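Local coordinates for protein tyrosine--tRNA ligase (Pyrococcus horikoshii, PDB 2CYC) that probably catalyses the two-step attachment of tyrosine to its cognate tRNA, first activating the amino acid with ATP to form Tyr-AMP, at residues 40-52 against 97-109. Residues are numbered along the deposited sequence; the frame is centred on the assembly and turned at random.
Sequences FEISGYIHLGTGL and YFKVGMEKSIEVM. With TYR (tyrosine), chain C.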
ATOM      1  N   PHE A  40      -0.786 -19.032  -4.361  1.00 16.01           N
ATOM      2  CA  PHE A  40      -2.130 -19.292  -4.842  1.00 15.27           C
ATOM      3  C   PHE A  40      -3.137 -18.562  -3.988  1.00 17.46           C
ATOM      4  O   PHE A  40      -3.002 -18.482  -2.765  1.00 20.11           O
ATOM      5  CB  PHE A  40      -2.490 -20.776  -4.752  1.00 16.97           C
ATOM      6  CG  PHE A  40      -1.547 -21.686  -5.456  1.00 21.54           C
ATOM      7  CD1 PHE A  40      -0.433 -22.203  -4.795  1.00 17.16           C
ATOM      8  CD2 PHE A  40      -1.782 -22.059  -6.774  1.00 18.05           C
ATOM      9  CE1 PHE A  40       0.424 -23.081  -5.437  1.00 18.31           C
ATOM     10  CE2 PHE A  40      -0.926 -22.941  -7.424  1.00 15.25           C
ATOM     11  CZ  PHE A  40       0.177 -23.451  -6.751  1.00 21.49           C
ATOM     12  N   GLU A  41      -4.158 -18.037  -4.636  1.00 16.01           N
ATOM     13  CA  GLU A  41      -5.231 -17.413  -3.896  1.00 21.90           C
ATOM     14  C   GLU A  41      -6.034 -18.606  -3.365  1.00 21.99           C
ATOM     15  O   GLU A  41      -5.951 -19.708  -3.912  1.00 16.74           O
ATOM     16  CB  GLU A  41      -6.096 -16.569  -4.821  1.00 20.47           C
ATOM     17  CG  GLU A  41      -5.526 -15.173  -5.097  1.00 31.83           C
ATOM     18  CD  GLU A  41      -6.589 -14.212  -5.616  1.00 33.07           C
ATOM     19  OE1 GLU A  41      -7.778 -14.591  -5.611  1.00 41.73           O
ATOM     20  OE2 GLU A  41      -6.239 -13.084  -6.023  1.00 22.90           O
ATOM     21  N   ILE A  42      -6.798 -18.387  -2.305  1.00 23.39           N
ATOM     22  CA  ILE A  42      -7.616 -19.441  -1.711  1.00 24.48           C
ATOM     23  C   ILE A  42      -9.075 -19.059  -2.004  1.00 29.89           C
ATOM     24  O   ILE A  42      -9.579 -18.061  -1.481  1.00 27.47           O
ATOM     25  CB  ILE A  42      -7.370 -19.497  -0.183  1.00 22.68           C
ATOM     26  CG1 ILE A  42      -5.853 -19.543   0.100  1.00 23.53           C
ATOM     27  CG2 ILE A  42      -8.071 -20.704   0.422  1.00 24.85           C
ATOM     28  CD1 ILE A  42      -5.112 -20.783  -0.477  1.00 15.60           C
ATOM     29  N   SER A  43      -9.759 -19.831  -2.840  1.00 28.71           N
ATOM     30  CA  SER A  43     -11.139 -19.471  -3.175  1.00 38.93           C
ATOM     31  C   SER A  43     -11.957 -20.486  -3.953  1.00 40.08           C
ATOM     32  O   SER A  43     -12.874 -20.093  -4.677  1.00 48.54           O
ATOM     33  CB  SER A  43     -11.145 -18.185  -3.987  1.00 46.28           C
ATOM     34  OG  SER A  43     -10.484 -18.390  -5.228  1.00 48.72           O
ATOM     35  N   GLY A  44     -11.643 -21.769  -3.830  1.00 37.06           N
ATOM     36  CA  GLY A  44     -12.412 -22.764  -4.556  1.00 31.50           C
ATOM     37  C   GLY A  44     -11.693 -24.087  -4.721  1.00 29.29           C
ATOM     38  O   GLY A  44     -10.581 -24.274  -4.214  1.00 20.84           O
ATOM     39  N   TYR A  45     -12.335 -25.008  -5.433  1.00 23.84           N
ATOM     40  CA  TYR A  45     -11.768 -26.324  -5.678  1.00 24.57           C
ATOM     41  C   TYR A  45     -10.571 -26.221  -6.605  1.00 21.89           C
ATOM     42  O   TYR A  45     -10.521 -25.361  -7.483  1.00 22.39           O
ATOM     43  CB  TYR A  45     -12.825 -27.259  -6.280  1.00 28.43           C
ATOM     44  CG  TYR A  45     -13.972 -27.544  -5.331  1.00 25.57           C
ATOM     45  CD1 TYR A  45     -15.235 -26.993  -5.546  1.00 29.96           C
ATOM     46  CD2 TYR A  45     -13.785 -28.351  -4.210  1.00 27.11           C
ATOM     47  CE1 TYR A  45     -16.287 -27.239  -4.663  1.00 36.49           C
ATOM     48  CE2 TYR A  45     -14.830 -28.607  -3.317  1.00 29.60           C
ATOM     49  CZ  TYR A  45     -16.077 -28.046  -3.550  1.00 37.78           C
ATOM     50  OH  TYR A  45     -17.111 -28.288  -2.673  1.00 39.38           O
ATOM     51  N   ILE A  46      -9.599 -27.098  -6.392  1.00 19.83           N
ATOM     52  CA  ILE A  46      -8.390 -27.105  -7.197  1.00 20.44           C
ATOM     53  C   ILE A  46      -8.634 -27.798  -8.539  1.00 25.67           C
ATOM     54  O   ILE A  46      -8.835 -29.015  -8.581  1.00 22.43           O
ATOM     55  CB  ILE A  46      -7.251 -27.836  -6.451  1.00 26.68           C
ATOM     56  CG1 ILE A  46      -6.882 -27.056  -5.181  1.00 23.13           C
ATOM     57  CG2 ILE A  46      -6.041 -28.011  -7.375  1.00 20.39           C
ATOM     58  CD1 ILE A  46      -6.018 -27.856  -4.206  1.00 15.05           C
ATOM     59  N   HIS A  47      -8.630 -27.029  -9.628  1.00 20.13           N
ATOM     60  CA  HIS A  47      -8.835 -27.615 -10.953  1.00 24.01           C
ATOM     61  C   HIS A  47      -7.489 -28.128 -11.459  1.00 19.68           C
ATOM     62  O   HIS A  47      -6.460 -27.831 -10.857  1.00 17.27           O
ATOM     63  CB  HIS A  47      -9.461 -26.590 -11.917  1.00 24.42           C
ATOM     64  CG  HIS A  47      -8.602 -25.397 -12.198  1.00 23.12           C
ATOM     65  ND1 HIS A  47      -7.488 -25.455 -13.007  1.00 23.12           N
ATOM     66  CD2 HIS A  47      -8.719 -24.104 -11.809  1.00 27.81           C
ATOM     67  CE1 HIS A  47      -6.955 -24.250 -13.108  1.00 28.69           C
ATOM     68  NE2 HIS A  47      -7.683 -23.411 -12.391  1.00 31.82           N
ATOM     69  N   LEU A  48      -7.488 -28.899 -12.547  1.00 21.44           N
ATOM     70  CA  LEU A  48      -6.248 -29.503 -13.061  1.00 21.88           C
ATOM     71  C   LEU A  48      -5.104 -28.550 -13.386  1.00 26.67           C
ATOM     72  O   LEU A  48      -3.928 -28.908 -13.231  1.00 19.40           O
ATOM     73  CB  LEU A  48      -6.544 -30.375 -14.292  1.00 21.48           C
ATOM     74  CG  LEU A  48      -7.642 -31.425 -14.113  1.00 21.54           C
ATOM     75  CD1 LEU A  48      -7.665 -32.371 -15.317  1.00 12.48           C
ATOM     76  CD2 LEU A  48      -7.394 -32.198 -12.834  1.00 14.40           C
ATOM     77  N   GLY A  49      -5.435 -27.353 -13.855  1.00 21.96           N
ATOM     78  CA  GLY A  49      -4.389 -26.395 -14.166  1.00 26.70           C
ATOM     79  C   GLY A  49      -3.607 -26.037 -12.914  1.00 25.51           C
ATOM     80  O   GLY A  49      -2.377 -26.035 -12.907  1.00 29.98           O
ATOM     81  N   THR A  50      -4.328 -25.755 -11.838  1.00 28.07           N
ATOM     82  CA  THR A  50      -3.716 -25.373 -10.568  1.00 24.23           C
ATOM     83  C   THR A  50      -2.897 -26.503  -9.945  1.00 27.08           C
ATOM     84  O   THR A  50      -1.728 -26.326  -9.595  1.00 23.13           O
ATOM     85  CB  THR A  50      -4.801 -24.936  -9.574  1.00 19.97           C
ATOM     86  OG1 THR A  50      -5.646 -23.975 -10.210  1.00 20.05           O
ATOM     87  CG2 THR A  50      -4.192 -24.303  -8.338  1.00 20.53           C
ATOM     88  N   GLY A  51      -3.512 -27.671  -9.813  1.00 22.64           N
ATOM     89  CA  GLY A  51      -2.812 -28.784  -9.209  1.00 22.08           C
ATOM     90  C   GLY A  51      -1.786 -29.484 -10.079  1.00 27.00           C
ATOM     91  O   GLY A  51      -0.613 -29.582  -9.696  1.00 28.76           O
ATOM     92  N   LEU A  52      -2.212 -29.960 -11.250  1.00 20.53           N
ATOM     93  CA  LEU A  52      -1.322 -30.704 -12.141  1.00 20.30           C
ATOM     94  C   LEU A  52      -0.167 -29.935 -12.770  1.00 17.45           C
ATOM     95  O   LEU A  52       0.967 -30.402 -12.745  1.00 20.45           O
ATOM     96  CB  LEU A  52      -2.136 -31.402 -13.241  1.00 16.87           C
ATOM     97  CG  LEU A  52      -3.301 -32.246 -12.713  1.00 26.17           C
ATOM     98  CD1 LEU A  52      -3.738 -33.214 -13.800  1.00 21.61           C
ATOM     99  CD2 LEU A  52      -2.882 -33.016 -11.451  1.00 18.23           C
ATOM    100  N   TYR A  97      -7.983 -27.636   3.382  1.00 27.13           N
ATOM    101  CA  TYR A  97      -8.300 -28.197   2.073  1.00 25.37           C
ATOM    102  C   TYR A  97      -7.225 -27.986   1.022  1.00 25.33           C
ATOM    103  O   TYR A  97      -6.702 -28.941   0.452  1.00 22.57           O
ATOM    104  CB  TYR A  97      -9.603 -27.611   1.526  1.00 21.68           C
ATOM    105  CG  TYR A  97      -9.795 -27.909   0.053  1.00 25.99           C
ATOM    106  CD1 TYR A  97     -10.129 -29.198  -0.382  1.00 26.31           C
ATOM    107  CD2 TYR A  97      -9.575 -26.924  -0.913  1.00 24.93           C
ATOM    108  CE1 TYR A  97     -10.238 -29.496  -1.735  1.00 18.75           C
ATOM    109  CE2 TYR A  97      -9.678 -27.213  -2.274  1.00 18.12           C
ATOM    110  CZ  TYR A  97     -10.010 -28.502  -2.678  1.00 25.71           C
ATOM    111  OH  TYR A  97     -10.121 -28.796  -4.017  1.00 19.27           O
ATOM    112  N   PHE A  98      -6.905 -26.723   0.762  1.00 26.46           N
ATOM    113  CA  PHE A  98      -5.944 -26.392  -0.277  1.00 23.59           C
ATOM    114  C   PHE A  98      -4.569 -27.016  -0.115  1.00 21.34           C
ATOM    115  O   PHE A  98      -4.030 -27.582  -1.062  1.00 23.24           O
ATOM    116  CB  PHE A  98      -5.817 -24.869  -0.418  1.00 17.01           C
ATOM    117  CG  PHE A  98      -5.233 -24.451  -1.729  1.00 19.23           C
ATOM    118  CD1 PHE A  98      -3.853 -24.451  -1.927  1.00 17.54           C
ATOM    119  CD2 PHE A  98      -6.065 -24.125  -2.798  1.00 19.85           C
ATOM    120  CE1 PHE A  98      -3.308 -24.134  -3.174  1.00 15.44           C
ATOM    121  CE2 PHE A  98      -5.528 -23.807  -4.052  1.00 22.12           C
ATOM    122  CZ  PHE A  98      -4.146 -23.812  -4.235  1.00 17.43           C
ATOM    123  N   LYS A  99      -4.003 -26.907   1.082  1.00 22.18           N
ATOM    124  CA  LYS A  99      -2.691 -27.464   1.356  1.00 21.43           C
ATOM    125  C   LYS A  99      -2.621 -28.934   0.981  1.00 21.23           C
ATOM    126  O   LYS A  99      -1.753 -29.334   0.205  1.00 22.29           O
ATOM    127  CB  LYS A  99      -2.339 -27.300   2.834  1.00 23.24           C
ATOM    128  CG  LYS A  99      -1.024 -27.978   3.244  1.00 21.70           C
ATOM    129  CD  LYS A  99      -0.659 -27.615   4.673  1.00 29.89           C
ATOM    130  CE  LYS A  99       0.708 -28.148   5.062  1.00 26.34           C
ATOM    131  NZ  LYS A  99       0.713 -29.630   5.055  1.00 33.23           N
ATOM    132  N   VAL A 100      -3.546 -29.734   1.513  1.00 21.94           N
ATOM    133  CA  VAL A 100      -3.542 -31.164   1.231  1.00 22.58           C
ATOM    134  C   VAL A 100      -3.904 -31.470  -0.224  1.00 23.12           C
ATOM    135  O   VAL A 100      -3.412 -32.440  -0.798  1.00 24.38           O
ATOM    136  CB  VAL A 100      -4.486 -31.942   2.200  1.00 25.43           C
ATOM    137  CG1 VAL A 100      -5.938 -31.603   1.931  1.00 20.34           C
ATOM    138  CG2 VAL A 100      -4.244 -33.453   2.058  1.00 28.83           C
ATOM    139  N   GLY A 101      -4.754 -30.643  -0.823  1.00 23.56           N
ATOM    140  CA  GLY A 101      -5.108 -30.855  -2.216  1.00 20.22           C
ATOM    141  C   GLY A 101      -3.862 -30.700  -3.080  1.00 23.91           C
ATOM    142  O   GLY A 101      -3.649 -31.458  -4.022  1.00 24.96           O
ATOM    143  N   MET A 102      -3.030 -29.713  -2.756  1.00 22.30           N
ATOM    144  CA  MET A 102      -1.793 -29.480  -3.503  1.00 23.39           C
ATOM    145  C   MET A 102      -0.780 -30.587  -3.251  1.00 23.90           C
ATOM    146  O   MET A 102      -0.086 -31.023  -4.172  1.00 26.59           O
ATOM    147  CB  MET A 102      -1.176 -28.131  -3.119  1.00 19.72           C
ATOM    148  CG  MET A 102      -1.843 -26.947  -3.786  1.00 28.38           C
ATOM    149  SD  MET A 102      -1.676 -27.016  -5.589  1.00 31.17           S
ATOM    150  CE  MET A 102      -3.266 -27.317  -6.016  1.00 30.56           C
ATOM    151  N   GLU A 103      -0.688 -31.031  -1.998  1.00 21.53           N
ATOM    152  CA  GLU A 103       0.239 -32.101  -1.649  1.00 23.66           C
ATOM    153  C   GLU A 103      -0.048 -33.330  -2.510  1.00 23.51           C
ATOM    154  O   GLU A 103       0.872 -33.942  -3.053  1.00 20.35           O
ATOM    155  CB  GLU A 103       0.119 -32.463  -0.160  1.00 25.48           C
ATOM    156  CG  GLU A 103       0.867 -31.525   0.770  1.00 29.23           C
ATOM    157  CD  GLU A 103       0.525 -31.723   2.249  1.00 29.27           C
ATOM    158  OE1 GLU A 103       1.321 -31.285   3.099  1.00 37.29           O
ATOM    159  OE2 GLU A 103      -0.534 -32.295   2.566  1.00 33.07           O
ATOM    160  N   LYS A 104      -1.323 -33.682  -2.649  1.00 24.85           N
ATOM    161  CA  LYS A 104      -1.679 -34.847  -3.449  1.00 25.04           C
ATOM    162  C   LYS A 104      -1.487 -34.607  -4.948  1.00 27.50           C
ATOM    163  O   LYS A 104      -1.192 -35.538  -5.693  1.00 23.65           O
ATOM    164  CB  LYS A 104      -3.118 -35.272  -3.158  1.00 25.08           C
ATOM    165  CG  LYS A 104      -3.372 -35.600  -1.683  1.00 34.83           C
ATOM    166  CD  LYS A 104      -2.425 -36.672  -1.135  1.00 31.87           C
ATOM    167  CE  LYS A 104      -2.512 -36.735   0.392  1.00 45.58           C
ATOM    168  NZ  LYS A 104      -1.590 -37.740   1.014  1.00 45.47           N
ATOM    169  N   SER A 105      -1.650 -33.364  -5.392  1.00 23.18           N
ATOM    170  CA  SER A 105      -1.459 -33.055  -6.805  1.00 24.67           C
ATOM    171  C   SER A 105       0.020 -33.189  -7.143  1.00 24.17           C
ATOM    172  O   SER A 105       0.382 -33.747  -8.172  1.00 22.34           O
ATOM    173  CB  SER A 105      -1.932 -31.637  -7.118  1.00 22.78           C
ATOM    174  OG  SER A 105      -3.341 -31.544  -7.020  1.00 26.34           O
ATOM    175  N   ILE A 106       0.871 -32.672  -6.262  1.00 25.02           N
ATOM    176  CA  ILE A 106       2.316 -32.747  -6.454  1.00 23.88           C
ATOM    177  C   ILE A 106       2.722 -34.222  -6.511  1.00 22.83           C
ATOM    178  O   ILE A 106       3.526 -34.637  -7.341  1.00 21.70           O
ATOM    179  CB  ILE A 106       3.052 -32.050  -5.286  1.00 17.55           C
ATOM    180  CG1 ILE A 106       2.808 -30.539  -5.358  1.00 12.85           C
ATOM    181  CG2 ILE A 106       4.540 -32.369  -5.329  1.00 21.25           C
ATOM    182  CD1 ILE A 106       3.172 -29.800  -4.100  1.00 15.40           C
ATOM    183  N   GLU A 107       2.129 -35.011  -5.632  1.00 22.96           N
ATOM    184  CA  GLU A 107       2.425 -36.424  -5.565  1.00 25.93           C
ATOM    185  C   GLU A 107       2.080 -37.186  -6.847  1.00 22.87           C
ATOM    186  O   GLU A 107       2.912 -37.938  -7.345  1.00 25.17           O
ATOM    187  CB  GLU A 107       1.697 -37.022  -4.376  1.00 31.37           C
ATOM    188  CG  GLU A 107       1.920 -38.489  -4.168  1.00 36.48           C
ATOM    189  CD  GLU A 107       1.191 -38.969  -2.940  1.00 48.75           C
ATOM    190  OE1 GLU A 107       1.643 -38.645  -1.819  1.00 51.20           O
ATOM    191  OE2 GLU A 107       0.155 -39.648  -3.096  1.00 55.45           O
ATOM    192  N   VAL A 108       0.879 -36.999  -7.396  1.00 20.38           N
ATOM    193  CA  VAL A 108       0.541 -37.719  -8.628  1.00 22.89           C
ATOM    194  C   VAL A 108       1.365 -37.258  -9.819  1.00 20.44           C
ATOM    195  O   VAL A 108       1.493 -37.989 -10.800  1.00 24.01           O
ATOM    196  CB  VAL A 108      -0.950 -37.602  -9.017  1.00 23.21           C
ATOM    197  CG1 VAL A 108      -1.826 -38.140  -7.893  1.00 23.96           C
ATOM    198  CG2 VAL A 108      -1.290 -36.169  -9.354  1.00 24.43           C
ATOM    199  N   MET A 109       1.914 -36.050  -9.752  1.00 19.48           N
ATOM    200  CA  MET A 109       2.742 -35.562 -10.854  1.00 20.83           C
ATOM    201  C   MET A 109       4.195 -35.975 -10.626  1.00 23.50           C
ATOM    202  O   MET A 109       5.103 -35.491 -11.298  1.00 22.87           O
ATOM    203  CB  MET A 109       2.633 -34.038 -10.994  1.00 17.78           C
ATOM    204  CG  MET A 109       1.229 -33.571 -11.362  1.00 18.58           C
ATOM    205  SD  MET A 109       0.511 -34.556 -12.728  1.00 24.22           S
ATOM    206  CE  MET A 109       1.409 -33.873 -14.140  1.00 15.33           C
TER
HETATM  207  N   TYR C 701      -1.831 -13.583  -7.839  1.00 14.73           N
HETATM  208  CA  TYR C 701      -1.802 -15.073  -7.723  1.00 22.87           C
HETATM  209  C   TYR C 701      -3.060 -15.681  -8.341  1.00 25.66           C
HETATM  210  O   TYR C 701      -3.984 -14.910  -8.682  1.00 26.49           O
HETATM  211  CB  TYR C 701      -1.694 -15.486  -6.246  1.00 14.73           C
HETATM  212  CG  TYR C 701      -0.397 -15.052  -5.590  1.00 17.44           C
HETATM  213  CD1 TYR C 701       0.834 -15.509  -6.061  1.00 14.90           C
HETATM  214  CD2 TYR C 701      -0.400 -14.184  -4.494  1.00 17.69           C
HETATM  215  CE1 TYR C 701       2.037 -15.105  -5.457  1.00 16.73           C
HETATM  216  CE2 TYR C 701       0.786 -13.785  -3.882  1.00 16.39           C
HETATM  217  CZ  TYR C 701       2.001 -14.242  -4.367  1.00 16.40           C
HETATM  218  OH  TYR C 701       3.175 -13.829  -3.760  1.00 16.00           O
HETATM  219  OXT TYR C 701      -3.110 -16.919  -8.471  1.00 26.11           O
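Phe98 is gripped on both faces by isoleucine methyls: Ile42 CD1 lies over one, 4.2 Å from the ring centroid, and Ile46 CD1 over the opposite one, CH-pi contacts that suit isoleucine because its delta methyl can lie flat on a ring. With CG anti to the backbone N (chi1 -160°), the ring reaches into the bend of 40-52, where its CZ meets Phe40 CB at 3.5 Å; the phenyl planes are inclined at 47°. If Phe98 were an alanine, both isoleucine methyls would probably lose the surface they rest on, and a gap would open beside Phe40. Met102, flexible enough to bend at chi2 and chi3, brings SD over a face of the Phe40 ring, a Met-aromatic contact.

The polar link is nearly straight: Ile46 N donates to Tyr97 OH (3.0 Å) in the ring plane. Tyrosine suits the place because its long ring carries the hydroxyl to the loop backbone; it also bonds His264 NE2.

Glycines permit close approach. A side chain on Gly51 would strike Ser105 OG, which is bonded back to Gly101 O; Gly101, whose CA lies 3.7 Å from Ile46 CD1, would put any CB into that methyl.

Residues 48-52, the first turn of helix 48-63, cross 97-108 at -70°. In this Rossmann-like catalytic domain, 97-109 packs against the loop beyond Glu41 of the tyrosine pocket and the helix start whose His47-Leu48-Gly49-Thr50 corresponds to the class I HIGH signature.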